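Local atomic coordinates of amoebiasin-2 (Entamoeba histolytica, PDB entry 3M86), a protein that inhibits cysteine proteases by wedging three loops into the substrate-binding site, one of them against the catalytic cysteine and histidine. Residues R31-T36 and V66-I71; L51-I56 and I71-L76; I86-S91 and L104-V109. All blocks are in the same frame, centred on the assembly; numbering follows the deposited sequence.

Contact 1 of 3, residues R31-T36 and V66-I71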
loop_
_atom_site.group_PDB
_atom_site.type_symbol
_atom_site.label_atom_id
_atom_site.label_comp_id
_atom_site.label_asym_id
_atom_site.label_seq_id
_atom_site.Cartn_x
_atom_site.Cartn_y
_atom_site.Cartn_z
ATOM N N ARG A 31 1.299 5.050 7.049
ATOM C CA ARG A 31 0.612 5.859 8.045
ATOM C C ARG A 31 -0.343 6.825 7.352
ATOM O O ARG A 31 -0.122 7.267 6.224
ATOM C CB ARG A 31 1.585 6.624 8.956
ATOM C CG ARG A 31 2.500 5.739 9.830
ATOM C CD ARG A 31 1.797 4.521 10.417
ATOM N NE ARG A 31 2.625 3.816 11.402
ATOM C CZ ARG A 31 3.304 2.691 11.173
ATOM N NH1 ARG A 31 3.276 2.100 9.982
ATOM N NH2 ARG A 31 4.012 2.147 12.153
ATOM N N THR A 32 -1.405 7.168 8.054
ATOM C CA THR A 32 -2.448 8.000 7.480
ATOM C C THR A 32 -3.155 8.763 8.591
ATOM O O THR A 32 -3.091 8.368 9.754
ATOM C CB THR A 32 -3.435 7.137 6.641
ATOM O OG1 THR A 32 -4.416 7.982 6.035
ATOM C CG2 THR A 32 -4.140 6.107 7.521
ATOM N N ASN A 33 -3.784 9.886 8.247
ATOM C CA ASN A 33 -4.500 10.704 9.236
ATOM C C ASN A 33 -5.883 11.036 8.737
ATOM O O ASN A 33 -6.101 12.088 8.147
ATOM C CB ASN A 33 -3.735 11.998 9.492
ATOM C CG ASN A 33 -4.418 12.889 10.499
ATOM O OD1 ASN A 33 -5.376 12.483 11.156
ATOM N ND2 ASN A 33 -3.927 14.123 10.628
ATOM N N PRO A 34 -6.835 10.127 8.978
ATOM C CA PRO A 34 -8.186 10.242 8.419
ATOM C C PRO A 34 -8.911 11.496 8.880
ATOM O O PRO A 34 -9.821 11.956 8.193
ATOM C CB PRO A 34 -8.910 9.008 8.978
ATOM C CG PRO A 34 -7.866 8.087 9.423
ATOM C CD PRO A 34 -6.656 8.902 9.775
ATOM N N SER A 35 -8.520 12.035 10.028
ATOM C CA SER A 35 -9.196 13.211 10.587
ATOM C C SER A 35 -9.031 14.451 9.701
ATOM O O SER A 35 -9.718 15.463 9.893
ATOM C CB SER A 35 -8.692 13.491 12.008
ATOM O OG SER A 35 -7.403 14.078 12.017
ATOM N N THR A 36 -8.129 14.357 8.728
ATOM C CA THR A 36 -7.817 15.463 7.825
ATOM C C THR A 36 -8.521 15.343 6.481
ATOM O O THR A 36 -8.451 16.243 5.645
ATOM C CB THR A 36 -6.307 15.526 7.552
ATOM O OG1 THR A 36 -5.892 14.332 6.868
ATOM C CG2 THR A 36 -5.549 15.641 8.842
ATOM N N VAL A 66 -2.627 9.102 21.475
ATOM C CA VAL A 66 -3.264 7.789 21.556
ATOM C C VAL A 66 -4.487 7.661 20.647
ATOM O O VAL A 66 -5.624 7.794 21.100
ATOM C CB VAL A 66 -3.673 7.452 23.003
ATOM N N GLY A 67 -4.244 7.395 19.367
ATOM C CA GLY A 67 -5.311 7.265 18.389
ATOM C C GLY A 67 -4.885 7.832 17.049
ATOM O O GLY A 67 -5.538 7.623 16.027
ATOM N N PHE A 68 -3.773 8.557 17.073
ATOM C CA PHE A 68 -3.186 9.169 15.888
ATOM C C PHE A 68 -1.694 8.847 15.882
ATOM O O PHE A 68 -1.060 8.847 16.940
ATOM C CB PHE A 68 -3.398 10.688 15.933
ATOM C CG PHE A 68 -2.432 11.465 15.077
ATOM C CD1 PHE A 68 -2.762 11.819 13.776
ATOM C CD2 PHE A 68 -1.191 11.837 15.574
ATOM C CE1 PHE A 68 -1.872 12.529 12.984
ATOM C CE2 PHE A 68 -0.300 12.543 14.787
ATOM C CZ PHE A 68 -0.642 12.893 13.491
ATOM N N PRO A 69 -1.129 8.546 14.700
ATOM C CA PRO A 69 -1.847 8.457 13.426
ATOM C C PRO A 69 -2.560 7.122 13.297
ATOM O O PRO A 69 -2.665 6.346 14.250
ATOM C CB PRO A 69 -0.721 8.517 12.399
ATOM C CG PRO A 69 0.413 7.842 13.079
ATOM C CD PRO A 69 0.295 8.207 14.546
ATOM N N SER A 70 -3.044 6.855 12.100
ATOM C CA SER A 70 -3.643 5.561 11.828
ATOM C C SER A 70 -2.734 4.819 10.866
ATOM O O SER A 70 -1.789 5.395 10.298
ATOM C CB SER A 70 -5.043 5.728 11.251
ATOM O OG SER A 70 -5.878 6.395 12.190
ATOM N N ILE A 71 -3.021 3.539 10.697
ATOM C CA ILE A 71 -2.277 2.699 9.782
ATOM C C ILE A 71 -3.197 2.183 8.699
ATOM O O ILE A 71 -4.263 1.632 8.993
ATOM C CB ILE A 71 -1.661 1.500 10.518
ATOM C CG1 ILE A 71 -0.707 2.004 11.607
ATOM C CG2 ILE A 71 -0.956 0.583 9.535
ATOM C CD1 ILE A 71 -0.039 0.888 12.382
#

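Contact 2 of 3, residues L51-I56 and I71-L76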
loop_
_atom_site.group_PDB
_atom_site.type_symbol
_atom_site.label_atom_id
_atom_site.label_comp_id
_atom_site.label_asym_id
_atom_site.label_seq_id
_atom_site.Cartn_x
_atom_site.Cartn_y
_atom_site.Cartn_z
ATOM N N LEU A 51 -7.160 -7.884 -4.403
ATOM C CA LEU A 51 -7.125 -7.217 -3.100
ATOM C C LEU A 51 -7.570 -8.244 -2.077
ATOM O O LEU A 51 -8.743 -8.607 -2.020
ATOM C CB LEU A 51 -8.096 -6.035 -3.099
ATOM C CG LEU A 51 -8.137 -5.071 -1.905
ATOM C CD1 LEU A 51 -8.789 -5.706 -0.681
ATOM C CD2 LEU A 51 -6.748 -4.539 -1.576
ATOM N N SER A 52 -6.635 -8.732 -1.280
ATOM C CA SER A 52 -6.946 -9.775 -0.324
ATOM C C SER A 52 -7.502 -9.153 0.959
ATOM O O SER A 52 -8.381 -9.710 1.606
ATOM C CB SER A 52 -5.719 -10.649 -0.038
ATOM O OG SER A 52 -4.583 -9.869 0.261
ATOM N N GLN A 53 -7.000 -7.982 1.313
ATOM C CA GLN A 53 -7.488 -7.309 2.509
ATOM C C GLN A 53 -7.104 -5.831 2.455
ATOM O O GLN A 53 -6.033 -5.473 1.959
ATOM C CB GLN A 53 -6.934 -7.987 3.772
ATOM C CG GLN A 53 -7.476 -7.411 5.077
ATOM C CD GLN A 53 -7.030 -8.184 6.306
ATOM O OE1 GLN A 53 -6.847 -9.399 6.254
ATOM N NE2 GLN A 53 -6.859 -7.478 7.418
ATOM N N ASP A 54 -8.001 -4.974 2.920
ATOM C CA ASP A 54 -7.710 -3.559 3.039
ATOM C C ASP A 54 -8.227 -3.129 4.406
ATOM O O ASP A 54 -9.388 -3.381 4.756
ATOM C CB ASP A 54 -8.416 -2.783 1.924
ATOM C CG ASP A 54 -7.932 -1.359 1.815
ATOM O OD1 ASP A 54 -8.382 -0.648 0.881
ATOM O OD2 ASP A 54 -7.097 -0.960 2.658
ATOM N N THR A 55 -7.348 -2.514 5.189
ATOM C CA THR A 55 -7.653 -2.143 6.567
ATOM C C THR A 55 -7.162 -0.751 6.888
ATOM O O THR A 55 -6.097 -0.319 6.413
ATOM C CB THR A 55 -6.925 -3.095 7.529
ATOM O OG1 THR A 55 -7.393 -4.431 7.318
ATOM C CG2 THR A 55 -7.159 -2.702 8.977
ATOM N N ILE A 56 -7.925 -0.044 7.712
ATOM C CA ILE A 56 -7.403 1.146 8.386
ATOM C C ILE A 56 -7.611 0.930 9.874
ATOM O O ILE A 56 -8.677 0.498 10.310
ATOM C CB ILE A 56 -8.057 2.461 7.899
ATOM C CG1 ILE A 56 -7.426 3.661 8.607
ATOM C CG2 ILE A 56 -9.578 2.422 8.095
ATOM C CD1 ILE A 56 -7.746 4.969 7.947
ATOM N N ILE A 71 -3.021 3.539 10.697
ATOM C CA ILE A 71 -2.277 2.699 9.782
ATOM C C ILE A 71 -3.197 2.183 8.699
ATOM O O ILE A 71 -4.263 1.632 8.993
ATOM C CB ILE A 71 -1.661 1.500 10.518
ATOM C CG1 ILE A 71 -0.707 2.004 11.607
ATOM C CG2 ILE A 71 -0.956 0.583 9.535
ATOM C CD1 ILE A 71 -0.039 0.888 12.382
ATOM N N ARG A 72 -2.776 2.363 7.450
ATOM C CA ARG A 72 -3.467 1.784 6.296
ATOM C C ARG A 72 -2.697 0.566 5.842
ATOM O O ARG A 72 -1.493 0.635 5.639
ATOM C CB ARG A 72 -3.525 2.798 5.160
ATOM C CG ARG A 72 -4.162 2.266 3.882
ATOM C CD ARG A 72 -5.668 2.148 4.009
ATOM N NE ARG A 72 -6.310 1.693 2.764
ATOM C CZ ARG A 72 -6.601 2.483 1.730
ATOM N NH1 ARG A 72 -6.316 3.786 1.773
ATOM N NH2 ARG A 72 -7.182 1.969 0.644
ATOM N N GLU A 73 -3.374 -0.562 5.698
ATOM C CA GLU A 73 -2.678 -1.751 5.265
ATOM C C GLU A 73 -3.449 -2.358 4.116
ATOM O O GLU A 73 -4.631 -2.673 4.247
ATOM C CB GLU A 73 -2.553 -2.770 6.392
ATOM C CG GLU A 73 -1.879 -4.027 5.886
ATOM C CD GLU A 73 -1.979 -5.178 6.847
ATOM O OE1 GLU A 73 -3.066 -5.792 6.932
ATOM O OE2 GLU A 73 -0.965 -5.474 7.509
ATOM N N ILE A 74 -2.774 -2.498 2.982
ATOM C CA ILE A 74 -3.395 -3.043 1.786
ATOM C C ILE A 74 -2.636 -4.306 1.431
ATOM O O ILE A 74 -1.422 -4.270 1.245
ATOM C CB ILE A 74 -3.300 -2.066 0.603
ATOM C CG1 ILE A 74 -4.034 -0.762 0.938
ATOM C CG2 ILE A 74 -3.893 -2.700 -0.645
ATOM C CD1 ILE A 74 -3.644 0.411 0.058
ATOM N N GLN A 75 -3.341 -5.428 1.367
ATOM C CA GLN A 75 -2.686 -6.684 1.032
ATOM C C GLN A 75 -3.085 -7.127 -0.363
ATOM O O GLN A 75 -4.281 -7.171 -0.686
ATOM C CB GLN A 75 -3.052 -7.768 2.035
ATOM C CG GLN A 75 -2.735 -7.412 3.470
ATOM C CD GLN A 75 -3.060 -8.563 4.401
ATOM O OE1 GLN A 75 -3.035 -9.727 3.995
ATOM N NE2 GLN A 75 -3.377 -8.249 5.643
ATOM N N LEU A 76 -2.089 -7.457 -1.187
ATOM C CA LEU A 76 -2.341 -7.863 -2.568
ATOM C C LEU A 76 -1.808 -9.259 -2.834
ATOM O O LEU A 76 -0.684 -9.593 -2.446
ATOM C CB LEU A 76 -1.646 -6.918 -3.549
ATOM C CG LEU A 76 -2.061 -5.452 -3.466
ATOM C CD1 LEU A 76 -1.158 -4.610 -4.360
ATOM C CD2 LEU A 76 -3.519 -5.335 -3.876
HETATM O O HOH W 1 -3.935 -10.229 7.891
#

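Contact 3 of 3, residues I86-S91 and L104-V109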
loop_
_atom_site.group_PDB
_atom_site.type_symbol
_atom_site.label_atom_id
_atom_site.label_comp_id
_atom_site.label_asym_id
_atom_site.label_seq_id
_atom_site.Cartn_x
_atom_site.Cartn_y
_atom_site.Cartn_z
ATOM N N ILE A 86 2.779 -0.573 -9.025
ATOM C CA ILE A 86 1.748 -0.181 -8.066
ATOM C C ILE A 86 2.024 1.281 -7.721
ATOM O O ILE A 86 3.160 1.633 -7.394
ATOM C CB ILE A 86 1.821 -1.030 -6.779
ATOM C CG1 ILE A 86 1.633 -2.521 -7.087
ATOM C CG2 ILE A 86 0.777 -0.554 -5.732
ATOM C CD1 ILE A 86 1.987 -3.426 -5.905
ATOM N N LYS A 87 1.008 2.132 -7.824
ATOM C CA LYS A 87 1.173 3.540 -7.471
ATOM C C LYS A 87 0.190 3.934 -6.379
ATOM O O LYS A 87 -0.978 3.548 -6.422
ATOM C CB LYS A 87 0.950 4.433 -8.690
ATOM C CG LYS A 87 2.031 4.344 -9.759
ATOM C CD LYS A 87 1.663 5.194 -10.968
ATOM C CE LYS A 87 2.716 5.095 -12.063
ATOM N NZ LYS A 87 2.324 5.859 -13.284
ATOM N N LEU A 88 0.666 4.692 -5.396
ATOM C CA LEU A 88 -0.210 5.199 -4.333
ATOM C C LEU A 88 -0.117 6.717 -4.297
ATOM O O LEU A 88 0.956 7.283 -4.500
ATOM C CB LEU A 88 0.238 4.690 -2.961
ATOM C CG LEU A 88 0.242 3.251 -2.418
ATOM C CD1 LEU A 88 -1.140 2.755 -1.994
ATOM C CD2 LEU A 88 0.956 2.272 -3.326
ATOM N N GLY A 89 -1.234 7.372 -4.018
ATOM C CA GLY A 89 -1.228 8.809 -3.811
ATOM C C GLY A 89 -1.980 9.131 -2.540
ATOM O O GLY A 89 -3.015 8.536 -2.268
ATOM N N TYR A 90 -1.448 10.057 -1.748
ATOM C CA TYR A 90 -2.134 10.490 -0.542
ATOM C C TYR A 90 -2.818 11.796 -0.873
ATOM O O TYR A 90 -2.156 12.811 -1.079
ATOM C CB TYR A 90 -1.109 10.703 0.555
ATOM C CG TYR A 90 -1.647 10.923 1.952
ATOM C CD1 TYR A 90 -2.296 9.908 2.650
ATOM C CD2 TYR A 90 -1.453 12.140 2.591
ATOM C CE1 TYR A 90 -2.759 10.116 3.948
ATOM C CE2 TYR A 90 -1.899 12.346 3.882
ATOM C CZ TYR A 90 -2.534 11.334 4.555
ATOM O OH TYR A 90 -2.971 11.576 5.838
ATOM N N SER A 91 -4.145 11.773 -0.938
ATOM C CA SER A 91 -4.897 12.942 -1.385
ATOM C C SER A 91 -6.278 13.049 -0.753
ATOM O O SER A 91 -6.723 12.142 -0.053
ATOM C CB SER A 91 -5.062 12.899 -2.899
ATOM O OG SER A 91 -6.019 11.920 -3.250
ATOM N N LEU A 104 3.735 7.336 -3.987
ATOM C CA LEU A 104 4.639 6.201 -3.855
ATOM C C LEU A 104 4.518 5.340 -5.104
ATOM O O LEU A 104 3.433 5.208 -5.668
ATOM C CB LEU A 104 4.291 5.367 -2.626
ATOM C CG LEU A 104 4.309 6.079 -1.270
ATOM C CD1 LEU A 104 3.667 5.187 -0.203
ATOM C CD2 LEU A 104 5.728 6.489 -0.868
ATOM N N THR A 105 5.636 4.772 -5.538
ATOM C CA THR A 105 5.644 3.887 -6.692
ATOM C C THR A 105 6.441 2.640 -6.347
ATOM O O THR A 105 7.536 2.729 -5.792
ATOM C CB THR A 105 6.282 4.569 -7.923
ATOM O OG1 THR A 105 5.582 5.788 -8.217
ATOM C CG2 THR A 105 6.213 3.651 -9.130
ATOM N N TYR A 106 5.885 1.473 -6.652
ATOM C CA TYR A 106 6.614 0.229 -6.477
ATOM C C TYR A 106 6.551 -0.601 -7.766
ATOM O O TYR A 106 5.523 -0.657 -8.426
ATOM C CB TYR A 106 6.020 -0.616 -5.353
ATOM C CG TYR A 106 5.790 0.070 -4.028
ATOM C CD1 TYR A 106 6.852 0.520 -3.254
ATOM C CD2 TYR A 106 4.505 0.208 -3.526
ATOM C CE1 TYR A 106 6.634 1.125 -2.018
ATOM C CE2 TYR A 106 4.280 0.815 -2.298
ATOM C CZ TYR A 106 5.340 1.256 -1.553
ATOM O OH TYR A 106 5.113 1.835 -0.332
ATOM N N SER A 107 7.655 -1.250 -8.107
ATOM C CA SER A 107 7.689 -2.170 -9.229
ATOM C C SER A 107 7.718 -3.579 -8.661
ATOM O O SER A 107 8.550 -3.895 -7.817
ATOM C CB SER A 107 8.938 -1.926 -10.072
ATOM O OG SER A 107 8.939 -0.608 -10.584
ATOM N N VAL A 108 6.796 -4.425 -9.102
ATOM C CA VAL A 108 6.727 -5.770 -8.567
ATOM C C VAL A 108 6.771 -6.794 -9.692
ATOM O O VAL A 108 5.930 -6.783 -10.588
ATOM C CB VAL A 108 5.471 -5.990 -7.714
ATOM C CG1 VAL A 108 5.420 -7.451 -7.235
ATOM C CG2 VAL A 108 5.442 -5.008 -6.535
ATOM N N VAL A 109 7.783 -7.651 -9.657
ATOM C CA VAL A 109 7.913 -8.733 -10.613
ATOM C C VAL A 109 7.450 -10.014 -9.947
ATOM O O VAL A 109 8.002 -10.428 -8.929
ATOM C CB VAL A 109 9.378 -8.911 -11.059
ATOM C CG1 VAL A 109 9.494 -10.044 -12.075
ATOM C CG2 VAL A 109 9.923 -7.608 -11.628
#

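Contact 1 of 3, residues R31-T36 and V66-I71
Thr32 and Ser70 form an antiparallel hydrogen-bonded pair: Ser70 N reaches Thr32 O at 2.8 Å, almost in line with the carbonyl, whereas Thr32 N meets Ser70 O at 2.9 Å from above the carbonyl plane. Packing is tight around this pair. On the face bearing Thr32 and Ser70, the methyl CG2 of Thr32 lies 3.9 Å from Ser70 CB, and Pro34 follows, its CD 3.6 Å from Ser70 OG; Ile56 of strand 49-58 packs against all three. Close to this pair the chain passes into the BC and DE loops, two parts of the tripartite wedge that chagasin-family inhibitors insert into a protease. There the segments diverge, and contact becomes sparse and exposed. Asn33 CG stands anti to the backbone N (chi1 180°), which carries the amide out to the rim of the Phe68 ring, with Asn33 ND2 3.5 Å from Phe68 CE1 and the planes 73° apart. Asn33 OD1 accepts a 2.7 Å bond from Ser35 OG, which helps orient the amide. Beyond Phe68, Gly67 and Val66 are poorly ordered. On the opposite face, also toward solvent, Arg31 runs alongside Ile71, whose CD1 sits 4.0 Å above the centre of the guanidinium.

Contact 2 of 3, residues L51-I56 and I71-L76
Strands 51-56 and 71-76 run antiparallel, their axes 4.7 Å apart at closest and 171° between directions, with hydrogen-bonded pairs Gln53-Gln75 (Gln75 N to Gln53 O 2.8 Å) and Thr55-Glu73. A classic beta bulge sets Ser52 and Gln53 against Gln75, whose O takes a sound bond from Ser52 N and weak ones from Ser52 OG and Gln53 N. On the face of Asp54 and Arg72, the guanidinium makes a side-on, two-nitrogen salt bridge: NE to Asp54 OD2 is 2.8 Å and NH2 to Asp54 OD1 is 2.9 Å, both on syn lone pairs, the planes only 16° apart. The arginine's bend at chi2 (74°) turns its NE edge toward the aspartate; Ile74 CD1 lies over one guanidinium face, off toward its rim, and Trp40 O accepts from NH1. Leu51 CD2 rests 3.5 Å from Ile74 CG2. On the other face Gln53 and Gln75 lie side by side, bridged by a water, weakly at Gln53 OE1. Bonds along each strand, Gln53 NE2 to Thr55 OG1 and Gln75 NE2 to Glu73 OE1, order this face; Gln29 holds Glu73 OE2. The backbone ladder thus holds the strands, the salt bridge adds the main side-chain link, and polar chemistry fits this exposed sandwich edge.

Contact 3 of 3, residues I86-S91 and L104-V109
Ile86 N donates to Tyr106 O at 2.8 Å with an N-H...O angle of 172°, and the return bond from Tyr106 N to Ile86 O has the same length. A second such pair joins the strands through Leu88 N to Leu104 O and Leu104 N to Leu88 O, each 2.8 Å. Between them, at the non-hydrogen-bonded pair of Lys87 and Thr105, Lys87 CA faces Leu104 O and Thr105 CA faces Ile86 O in CA-H...O contacts. These strands form the hairpin that carries the FG loop, and their apolar face turns into the interior of the immunoglobulin-like beta sandwich toward strand 25-32. There Leu88 CD2 approaches Tyr106 CE2 obliquely at 3.8 Å, Leu88 CB meets Leu104 CB at 4.1 Å, and Ile86 CD1 touches Val108 CG2 at 3.9 Å. With CG1 of Ile86 anti to its carbonyl carbon (chi1 -60°), CD1 is carried back along its own strand to meet that methyl diagonally across. The buried Tyr106 sends its hydroxyl to Thr10 O, which satisfies the ring's polar end. On the reverse face, Lys87 CG comes to 4.1 Å from Thr105 OG1, the two side chains running alongside one another, before the extended lysine leads away from strand 104-109.

Overall arrangement
Contacts 1 and 2 belong to one sheet and share Ile71: strand 70-78 pairs with 25-32 in the first and with 49-58 in the second. Contact 3 lies in the facing sheet and is the buried one, with 5 of its 7 touching residues enclosed. Contact 2 is a surface contact, and contact 1, whose centre lies about 15 Å from the centre of the chain, is partly buried. The chemistry follows this placement, from apolar packing in contact 3 to charges and amides in contact 2 and loop-end packing in contact 1. Leu76 and Ile74 meet Ile86 and Leu88 between the sheets, while Tyr90 OH probably bonds Asn33 N, tying strand 82-91 to the BC loop.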